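Local coordinates for protein serine protease inhibitor (Thermoanaerobacter tengcongensis, PDB 2PEF) that probably inhibits serine proteases as a member of the serpin family and is seen here in its latent state, at residues A38-A43 with K72-Y77; T76-L81 with I91-W96. One frame throughout, in Å; residues are numbered along the deposited sequence. Where two conformers were deposited one is given.

Contact 1 (A38-A43 with K72-Y77); sequences AMLALA and KYLYTY
L74 sets its isobutyl end over the patch of helix 35-46 formed by M39, L40 and A43, and it alone supplies the touching atoms from 72-77. This is a helix-helix contact on the helical side of the serpin fold. The axes of the two short segments approach to 11.4 Å, with an angle of 136° between their N-to-C directions. L74 contributes 87 of the 154 Å² buried between them, and all four touching residues are buried in the protein.

The two methyls of L74 divide the work. CD1 makes the shortest contact, meeting A43 CB at 3.5 Å, and it also reaches the M39 CG atom at 3.8 Å. L74 CD2 lies 3.8 Å from the same M39 CG, so that methylene faces both tips of the fork; M39 was modelled in two conformers, and the distances belong to one of them. L40 enters differently: its CB is directed past the partner helix, yet its CD2 swings back to 4.0 Å from L74 CD1, and the two leucines run by each other in opposite senses. With CG of L74 placed opposite its carbonyl carbon (chi1 -72°), the fork reaches across toward helix 35-46.

Y116 of helix 106-116 also touches L40, A43 and L74, adding an aromatic wall to this buried apolar cluster, while F9 of helix 7-22 packs on L74. One turn earlier on helix 67-80, L70 touches M39 and A43. The leucine pair is in contact below the fork as well, for L74 CB lies 4.1 Å from L40 CD2.

Contact 2 (T76-L81 with I91-W96); sequences TYMKKL and IANSIW
I91 and M78 bury the most surface here, 62 and 52 Å² respectively, and they meet at about a right angle. The CD1 methyl of I91 lies 3.8 Å from M78 CG, while its other branch ends in CG2, 3.9 Å from M78 SD. Two successive atoms of the thioether chain thus rest on the two arms of the isoleucine. The extended CG1-CD1 arm of I91 (chi2 163°) carries CD1 farther toward the helix, where it also meets L81 CD1 at 3.8 Å, again nearly crosswise.

L81 is the first residue to leave helical backbone angles after helix 67-80, and its CG lies 4.0 Å above the plane of the Y77 ring, offset toward the rim. With M78 and L81 meeting I91 and N93, the contact joins the C-terminal end of this helix to a strand. Strand 87-98 belongs to the large central sheet of the serpin, usually called sheet A, running parallel to 119-123 and antiparallel to 158-169. I91 and N93 point from it toward the helix, whereas A92 between them points away and touches W136 of helix 127-140, evidence that helices pack on the two faces of the sheet. Helix 35-46 lies close by as well, its L36 touching L81 and its M44 touching N93.

N93 adds a lighter touch, ND2 lying 4.1 Å from M78 SD. That separation is packing, since the amide is committed elsewhere: ND2 is hydrogen-bonded to Y116 O, and OD1 accepts from N162 ND2 on strand 158-169. These two bonds hold the amide at both ends.

How the contacts relate
From the N terminus, the chain passes through helix 35-46, then helix 51-62, and contact 1 closes this first loop when helix 67-80 returns alongside. The same helix then ends, and contact 2 closes a much shorter loop as the chain enters strand 87-98. The two loops follow one another, neither enclosing nor crossing, and overlap only at T76 and Y77. The centres of contact 1 and contact 2 lie about 7 Å apart. L40 links them directly: its CD2 is 3.7 Å from M78 SD, and its CD1 is 3.7 Å from I91 CG2. Helices 35-46 and 67-80 and strand 87-98 thus meet around this leucine.

Contact 1 (A38-A43 with K72-Y77)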
ATOM      1  N   ALA A  38      -4.664   0.037   0.797  1.00 14.24           N
ATOM      2  CA  ALA A  38      -5.420  -0.696   1.809  1.00 15.24           C
ATOM      3  C   ALA A  38      -6.498   0.179   2.433  1.00 15.62           C
ATOM      4  O   ALA A  38      -7.658  -0.239   2.539  1.00 15.68           O
ATOM      5  CB  ALA A  38      -4.493  -1.249   2.872  1.00 16.32           C
ATOM      6  N   MET A  39      -6.104   1.388   2.834  1.00 14.32           N
ATOM      7  CA  MET A  39      -7.018   2.387   3.386  0.50 14.70           C
ATOM      8  C   MET A  39      -8.223   2.623   2.476  1.00 15.13           C
ATOM      9  O   MET A  39      -9.372   2.646   2.925  1.00 15.60           O
ATOM     10  CB  MET A  39      -6.269   3.707   3.614  0.50 14.81           C
ATOM     11  CG  MET A  39      -7.153   4.884   4.010  0.50 15.23           C
ATOM     12  SD  MET A  39      -7.921   4.678   5.627  0.50 14.66           S
ATOM     13  CE  MET A  39      -6.531   4.978   6.712  0.50 15.29           C
ATOM     14  N   LEU A  40      -7.955   2.811   1.187  1.00 13.43           N
ATOM     15  CA  LEU A  40      -9.023   3.143   0.245  1.00 12.54           C
ATOM     16  C   LEU A  40     -10.035   2.017   0.037  1.00 13.68           C
ATOM     17  O   LEU A  40     -11.240   2.268   0.006  1.00 13.33           O
ATOM     18  CB  LEU A  40      -8.448   3.633  -1.083  1.00 11.96           C
ATOM     19  CG  LEU A  40      -7.745   4.991  -0.979  1.00 12.10           C
ATOM     20  CD1 LEU A  40      -6.924   5.263  -2.228  1.00 14.19           C
ATOM     21  CD2 LEU A  40      -8.728   6.120  -0.724  1.00 13.16           C
ATOM     22  N   ALA A  41      -9.549   0.785  -0.092  1.00 12.36           N
ATOM     23  CA  ALA A  41     -10.426  -0.368  -0.263  1.00 14.00           C
ATOM     24  C   ALA A  41     -11.283  -0.561   0.983  1.00 15.34           C
ATOM     25  O   ALA A  41     -12.483  -0.822   0.889  1.00 15.81           O
ATOM     26  CB  ALA A  41      -9.611  -1.617  -0.541  1.00 15.15           C
ATOM     27  N   LEU A  42     -10.655  -0.414   2.148  1.00 14.86           N
ATOM     28  CA  LEU A  42     -11.336  -0.627   3.418  1.00 14.33           C
ATOM     29  C   LEU A  42     -12.288   0.516   3.763  1.00 14.03           C
ATOM     30  O   LEU A  42     -13.332   0.288   4.372  1.00 15.10           O
ATOM     31  CB  LEU A  42     -10.320  -0.846   4.540  1.00 14.15           C
ATOM     32  CG  LEU A  42      -9.507  -2.146   4.473  1.00 16.44           C
ATOM     33  CD1 LEU A  42      -8.292  -2.065   5.388  1.00 11.95           C
ATOM     34  CD2 LEU A  42     -10.358  -3.371   4.815  1.00 15.35           C
ATOM     35  N   ALA A  43     -11.922   1.739   3.385  1.00 13.79           N
ATOM     36  CA  ALA A  43     -12.800   2.886   3.620  1.00 14.05           C
ATOM     37  C   ALA A  43     -14.074   2.778   2.781  1.00 13.86           C
ATOM     38  O   ALA A  43     -15.178   3.058   3.276  1.00 14.67           O
ATOM     39  CB  ALA A  43     -12.068   4.184   3.345  1.00 13.77           C
ATOM     40  N   LYS A  72     -14.389  12.446   3.388  1.00 14.78           N
ATOM     41  CA  LYS A  72     -14.004  13.794   2.978  1.00 15.39           C
ATOM     42  C   LYS A  72     -12.484  13.921   2.902  1.00 14.80           C
ATOM     43  O   LYS A  72     -11.946  14.452   1.929  1.00 16.44           O
ATOM     44  CB  LYS A  72     -14.588  14.837   3.934  1.00 14.27           C
ATOM     45  CG  LYS A  72     -16.104  14.866   3.948  1.00 15.28           C
ATOM     46  CD  LYS A  72     -16.632  16.116   4.628  1.00 18.49           C
ATOM     47  CE  LYS A  72     -18.153  16.143   4.621  1.00 22.88           C
ATOM     48  NZ  LYS A  72     -18.737  15.202   5.618  1.00 28.72           N
ATOM     49  N   TYR A  73     -11.802  13.419   3.929  1.00 14.52           N
ATOM     50  CA  TYR A  73     -10.340  13.439   3.974  1.00 14.66           C
ATOM     51  C   TYR A  73      -9.718  12.708   2.784  1.00 14.50           C
ATOM     52  O   TYR A  73      -8.807  13.221   2.128  1.00 15.26           O
ATOM     53  CB  TYR A  73      -9.840  12.777   5.257  1.00 14.60           C
ATOM     54  CG  TYR A  73      -9.759  13.647   6.492  1.00 14.72           C
ATOM     55  CD1 TYR A  73     -10.243  13.180   7.716  1.00 13.68           C
ATOM     56  CD2 TYR A  73      -9.181  14.916   6.455  1.00 15.99           C
ATOM     57  CE1 TYR A  73     -10.158  13.952   8.865  1.00 15.12           C
ATOM     58  CE2 TYR A  73      -9.093  15.701   7.605  1.00 14.78           C
ATOM     59  CZ  TYR A  73      -9.581  15.207   8.805  1.00 14.75           C
ATOM     60  OH  TYR A  73      -9.504  15.967   9.948  1.00 17.25           O
ATOM     61  N   LEU A  74     -10.203  11.498   2.517  1.00 14.91           N
ATOM     62  CA  LEU A  74      -9.625  10.664   1.468  1.00 14.30           C
ATOM     63  C   LEU A  74      -9.919  11.221   0.080  1.00 14.33           C
ATOM     64  O   LEU A  74      -9.044  11.230  -0.789  1.00 15.02           O
ATOM     65  CB  LEU A  74     -10.096   9.214   1.600  1.00 14.55           C
ATOM     66  CG  LEU A  74      -9.497   8.450   2.785  1.00 17.27           C
ATOM     67  CD1 LEU A  74     -10.094   7.065   2.872  1.00 17.75           C
ATOM     68  CD2 LEU A  74      -7.971   8.372   2.693  1.00 14.50           C
ATOM     69  N   TYR A  75     -11.145  11.701  -0.115  1.00 13.46           N
ATOM     70  CA  TYR A  75     -11.499  12.392  -1.345  1.00 14.13           C
ATOM     71  C   TYR A  75     -10.548  13.563  -1.593  1.00 13.01           C
ATOM     72  O   TYR A  75     -10.046  13.734  -2.696  1.00 12.89           O
ATOM     73  CB  TYR A  75     -12.957  12.871  -1.296  1.00 14.25           C
ATOM     74  CG  TYR A  75     -13.313  13.874  -2.365  1.00 15.89           C
ATOM     75  CD1 TYR A  75     -13.557  13.467  -3.675  1.00 14.35           C
ATOM     76  CD2 TYR A  75     -13.413  15.233  -2.065  1.00 19.81           C
ATOM     77  CE1 TYR A  75     -13.887  14.384  -4.662  1.00 15.51           C
ATOM     78  CE2 TYR A  75     -13.739  16.162  -3.047  1.00 18.10           C
ATOM     79  CZ  TYR A  75     -13.975  15.731  -4.339  1.00 18.61           C
ATOM     80  OH  TYR A  75     -14.295  16.655  -5.303  1.00 19.82           O
ATOM     81  N   THR A  76     -10.287  14.351  -0.554  1.00 13.69           N
ATOM     82  CA  THR A  76      -9.425  15.522  -0.675  1.00 13.57           C
ATOM     83  C   THR A  76      -7.969  15.106  -0.890  1.00 13.75           C
ATOM     84  O   THR A  76      -7.259  15.694  -1.717  1.00 14.45           O
ATOM     85  CB  THR A  76      -9.545  16.424   0.563  1.00 13.35           C
ATOM     86  OG1 THR A  76     -10.934  16.672   0.832  1.00 14.98           O
ATOM     87  CG2 THR A  76      -8.825  17.746   0.339  1.00 16.44           C
ATOM     88  N   TYR A  77      -7.543  14.083  -0.152  1.00 13.41           N
ATOM     89  CA  TYR A  77      -6.188  13.554  -0.276  1.00 14.58           C
ATOM     90  C   TYR A  77      -5.912  13.074  -1.698  1.00 14.63           C
ATOM     91  O   TYR A  77      -4.901  13.446  -2.297  1.00 15.70           O
ATOM     92  CB  TYR A  77      -5.950  12.421   0.724  1.00 14.36           C
ATOM     93  CG  TYR A  77      -4.497  12.023   0.850  1.00 16.78           C
ATOM     94  CD1 TYR A  77      -3.537  12.946   1.269  1.00 16.18           C
ATOM     95  CD2 TYR A  77      -4.083  10.724   0.560  1.00 17.91           C
ATOM     96  CE1 TYR A  77      -2.200  12.587   1.394  1.00 15.06           C
ATOM     97  CE2 TYR A  77      -2.741  10.352   0.681  1.00 18.36           C
ATOM     98  CZ  TYR A  77      -1.808  11.289   1.096  1.00 15.69           C
ATOM     99  OH  TYR A  77      -0.484  10.928   1.210  1.00 17.25           O
TER

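Contact 2 (T76-L81 with I91-W96)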
ATOM      1  N   THR A  76     -10.287  14.351  -0.554  1.00 13.69           N
ATOM      2  CA  THR A  76      -9.425  15.522  -0.675  1.00 13.57           C
ATOM      3  C   THR A  76      -7.969  15.106  -0.890  1.00 13.75           C
ATOM      4  O   THR A  76      -7.259  15.694  -1.717  1.00 14.45           O
ATOM      5  CB  THR A  76      -9.545  16.424   0.563  1.00 13.35           C
ATOM      6  OG1 THR A  76     -10.934  16.672   0.832  1.00 14.98           O
ATOM      7  CG2 THR A  76      -8.825  17.746   0.339  1.00 16.44           C
ATOM      8  N   TYR A  77      -7.543  14.083  -0.152  1.00 13.41           N
ATOM      9  CA  TYR A  77      -6.188  13.554  -0.276  1.00 14.58           C
ATOM     10  C   TYR A  77      -5.912  13.074  -1.698  1.00 14.63           C
ATOM     11  O   TYR A  77      -4.901  13.446  -2.297  1.00 15.70           O
ATOM     12  CB  TYR A  77      -5.950  12.421   0.724  1.00 14.36           C
ATOM     13  CG  TYR A  77      -4.497  12.023   0.850  1.00 16.78           C
ATOM     14  CD1 TYR A  77      -3.537  12.946   1.269  1.00 16.18           C
ATOM     15  CD2 TYR A  77      -4.083  10.724   0.560  1.00 17.91           C
ATOM     16  CE1 TYR A  77      -2.200  12.587   1.394  1.00 15.06           C
ATOM     17  CE2 TYR A  77      -2.741  10.352   0.681  1.00 18.36           C
ATOM     18  CZ  TYR A  77      -1.808  11.289   1.096  1.00 15.69           C
ATOM     19  OH  TYR A  77      -0.484  10.928   1.210  1.00 17.25           O
ATOM     20  N   MET A  78      -6.818  12.255  -2.233  1.00 13.97           N
ATOM     21  CA  MET A  78      -6.707  11.756  -3.605  1.00 13.54           C
ATOM     22  C   MET A  78      -6.724  12.890  -4.631  1.00 13.38           C
ATOM     23  O   MET A  78      -5.976  12.859  -5.615  1.00 13.95           O
ATOM     24  CB  MET A  78      -7.824  10.760  -3.912  1.00 13.74           C
ATOM     25  CG  MET A  78      -7.687   9.425  -3.200  1.00 11.14           C
ATOM     26  SD  MET A  78      -8.885   8.232  -3.816  1.00 15.72           S
ATOM     27  CE  MET A  78     -10.361   8.765  -2.952  1.00 16.82           C
ATOM     28  N   LYS A  79      -7.568  13.888  -4.386  1.00 13.08           N
ATOM     29  CA  LYS A  79      -7.686  15.050  -5.256  1.00 12.90           C
ATOM     30  C   LYS A  79      -6.374  15.824  -5.333  1.00 12.41           C
ATOM     31  O   LYS A  79      -6.045  16.382  -6.383  1.00 13.58           O
ATOM     32  CB  LYS A  79      -8.807  15.968  -4.758  1.00 12.07           C
ATOM     33  CG  LYS A  79      -9.184  17.096  -5.702  1.00 15.58           C
ATOM     34  CD  LYS A  79     -10.504  17.715  -5.281  1.00 17.13           C
ATOM     35  CE  LYS A  79     -10.939  18.805  -6.237  1.00 19.68           C
ATOM     36  NZ  LYS A  79     -12.349  19.224  -5.967  1.00 19.72           N
ATOM     37  N   LYS A  80      -5.627  15.841  -4.229  1.00 12.68           N
ATOM     38  CA  LYS A  80      -4.421  16.673  -4.122  1.00 12.64           C
ATOM     39  C   LYS A  80      -3.087  15.941  -4.317  1.00 12.21           C
ATOM     40  O   LYS A  80      -2.032  16.588  -4.389  1.00 12.75           O
ATOM     41  CB  LYS A  80      -4.433  17.462  -2.809  1.00 13.51           C
ATOM     42  CG  LYS A  80      -5.425  18.627  -2.817  1.00 12.03           C
ATOM     43  CD  LYS A  80      -5.400  19.445  -1.524  1.00 13.02           C
ATOM     44  CE  LYS A  80      -4.170  20.351  -1.411  1.00 12.46           C
ATOM     45  NZ  LYS A  80      -3.963  21.260  -2.586  1.00 11.23           N
ATOM     46  N   LEU A  81      -3.121  14.612  -4.400  1.00 11.72           N
ATOM     47  CA  LEU A  81      -1.906  13.841  -4.658  1.00 10.68           C
ATOM     48  C   LEU A  81      -1.418  14.137  -6.071  1.00 11.46           C
ATOM     49  O   LEU A  81      -2.137  13.870  -7.039  1.00 12.06           O
ATOM     50  CB  LEU A  81      -2.139  12.336  -4.467  1.00 10.96           C
ATOM     51  CG  LEU A  81      -2.050  11.780  -3.045  1.00 11.63           C
ATOM     52  CD1 LEU A  81      -2.600  10.358  -3.010  1.00 12.04           C
ATOM     53  CD2 LEU A  81      -0.623  11.835  -2.474  1.00 11.57           C
ATOM     54  N   ILE A  91      -4.790   6.553  -9.000  1.00 14.21           N
ATOM     55  CA  ILE A  91      -5.568   5.713  -8.093  1.00 14.25           C
ATOM     56  C   ILE A  91      -6.874   5.310  -8.775  1.00 14.11           C
ATOM     57  O   ILE A  91      -7.506   6.124  -9.447  1.00 15.72           O
ATOM     58  CB  ILE A  91      -5.871   6.450  -6.759  1.00 15.67           C
ATOM     59  CG1 ILE A  91      -4.565   6.802  -6.038  1.00 16.07           C
ATOM     60  CG2 ILE A  91      -6.783   5.611  -5.860  1.00 14.60           C
ATOM     61  CD1 ILE A  91      -4.703   7.863  -4.957  1.00 20.30           C
ATOM     62  N   ALA A  92      -7.268   4.050  -8.602  1.00 13.97           N
ATOM     63  CA  ALA A  92      -8.490   3.542  -9.211  1.00 13.40           C
ATOM     64  C   ALA A  92      -9.256   2.681  -8.229  1.00 14.22           C
ATOM     65  O   ALA A  92      -8.680   1.851  -7.520  1.00 13.91           O
ATOM     66  CB  ALA A  92      -8.181   2.761 -10.478  1.00 15.47           C
ATOM     67  N   ASN A  93     -10.561   2.903  -8.183  1.00 13.71           N
ATOM     68  CA  ASN A  93     -11.437   2.143  -7.311  1.00 13.05           C
ATOM     69  C   ASN A  93     -12.554   1.522  -8.125  1.00 13.53           C
ATOM     70  O   ASN A  93     -13.027   2.122  -9.090  1.00 14.23           O
ATOM     71  CB  ASN A  93     -12.012   3.047  -6.227  1.00 12.54           C
ATOM     72  CG  ASN A  93     -10.940   3.590  -5.304  1.00 12.60           C
ATOM     73  OD1 ASN A  93     -10.230   2.828  -4.650  1.00 17.01           O
ATOM     74  ND2 ASN A  93     -10.802   4.906  -5.266  1.00 12.98           N
ATOM     75  N   SER A  94     -12.960   0.315  -7.742  1.00 13.30           N
ATOM     76  CA  SER A  94     -14.098  -0.333  -8.376  1.00 13.60           C
ATOM     77  C   SER A  94     -14.886  -1.214  -7.421  1.00 13.61           C
ATOM     78  O   SER A  94     -14.358  -1.698  -6.417  1.00 12.91           O
ATOM     79  CB  SER A  94     -13.664  -1.133  -9.614  1.00 14.38           C
ATOM     80  OG  SER A  94     -12.747  -2.150  -9.275  1.00 16.86           O
ATOM     81  N   ILE A  95     -16.164  -1.386  -7.743  1.00 13.82           N
ATOM     82  CA  ILE A  95     -17.040  -2.334  -7.071  1.00 14.16           C
ATOM     83  C   ILE A  95     -17.561  -3.252  -8.164  1.00 14.58           C
ATOM     84  O   ILE A  95     -17.868  -2.801  -9.274  1.00 14.40           O
ATOM     85  CB  ILE A  95     -18.254  -1.634  -6.383  1.00 15.43           C
ATOM     86  CG1 ILE A  95     -17.834  -0.343  -5.657  1.00 18.96           C
ATOM     87  CG2 ILE A  95     -19.014  -2.610  -5.466  1.00 16.55           C
ATOM     88  CD1 ILE A  95     -16.914  -0.522  -4.457  1.00 23.00           C
ATOM     89  N   TRP A  96     -17.624  -4.542  -7.849  1.00 13.85           N
ATOM     90  CA  TRP A  96     -18.165  -5.550  -8.749  1.00 14.05           C
ATOM     91  C   TRP A  96     -19.221  -6.310  -7.963  1.00 14.39           C
ATOM     92  O   TRP A  96     -18.932  -6.841  -6.892  1.00 14.51           O
ATOM     93  CB  TRP A  96     -17.061  -6.518  -9.198  1.00 13.67           C
ATOM     94  CG  TRP A  96     -15.876  -5.851  -9.846  1.00 14.65           C
ATOM     95  CD1 TRP A  96     -14.901  -5.123  -9.226  1.00 13.93           C
ATOM     96  CD2 TRP A  96     -15.537  -5.874 -11.236  1.00 14.59           C
ATOM     97  NE1 TRP A  96     -13.981  -4.676 -10.146  1.00 14.74           N
ATOM     98  CE2 TRP A  96     -14.345  -5.128 -11.388  1.00 13.52           C
ATOM     99  CE3 TRP A  96     -16.121  -6.458 -12.369  1.00 14.36           C
ATOM    100  CZ2 TRP A  96     -13.730  -4.943 -12.629  1.00 14.04           C
ATOM    101  CZ3 TRP A  96     -15.510  -6.273 -13.604  1.00 14.37           C
ATOM    102  CH2 TRP A  96     -14.324  -5.523 -13.722  1.00 13.70           C
TER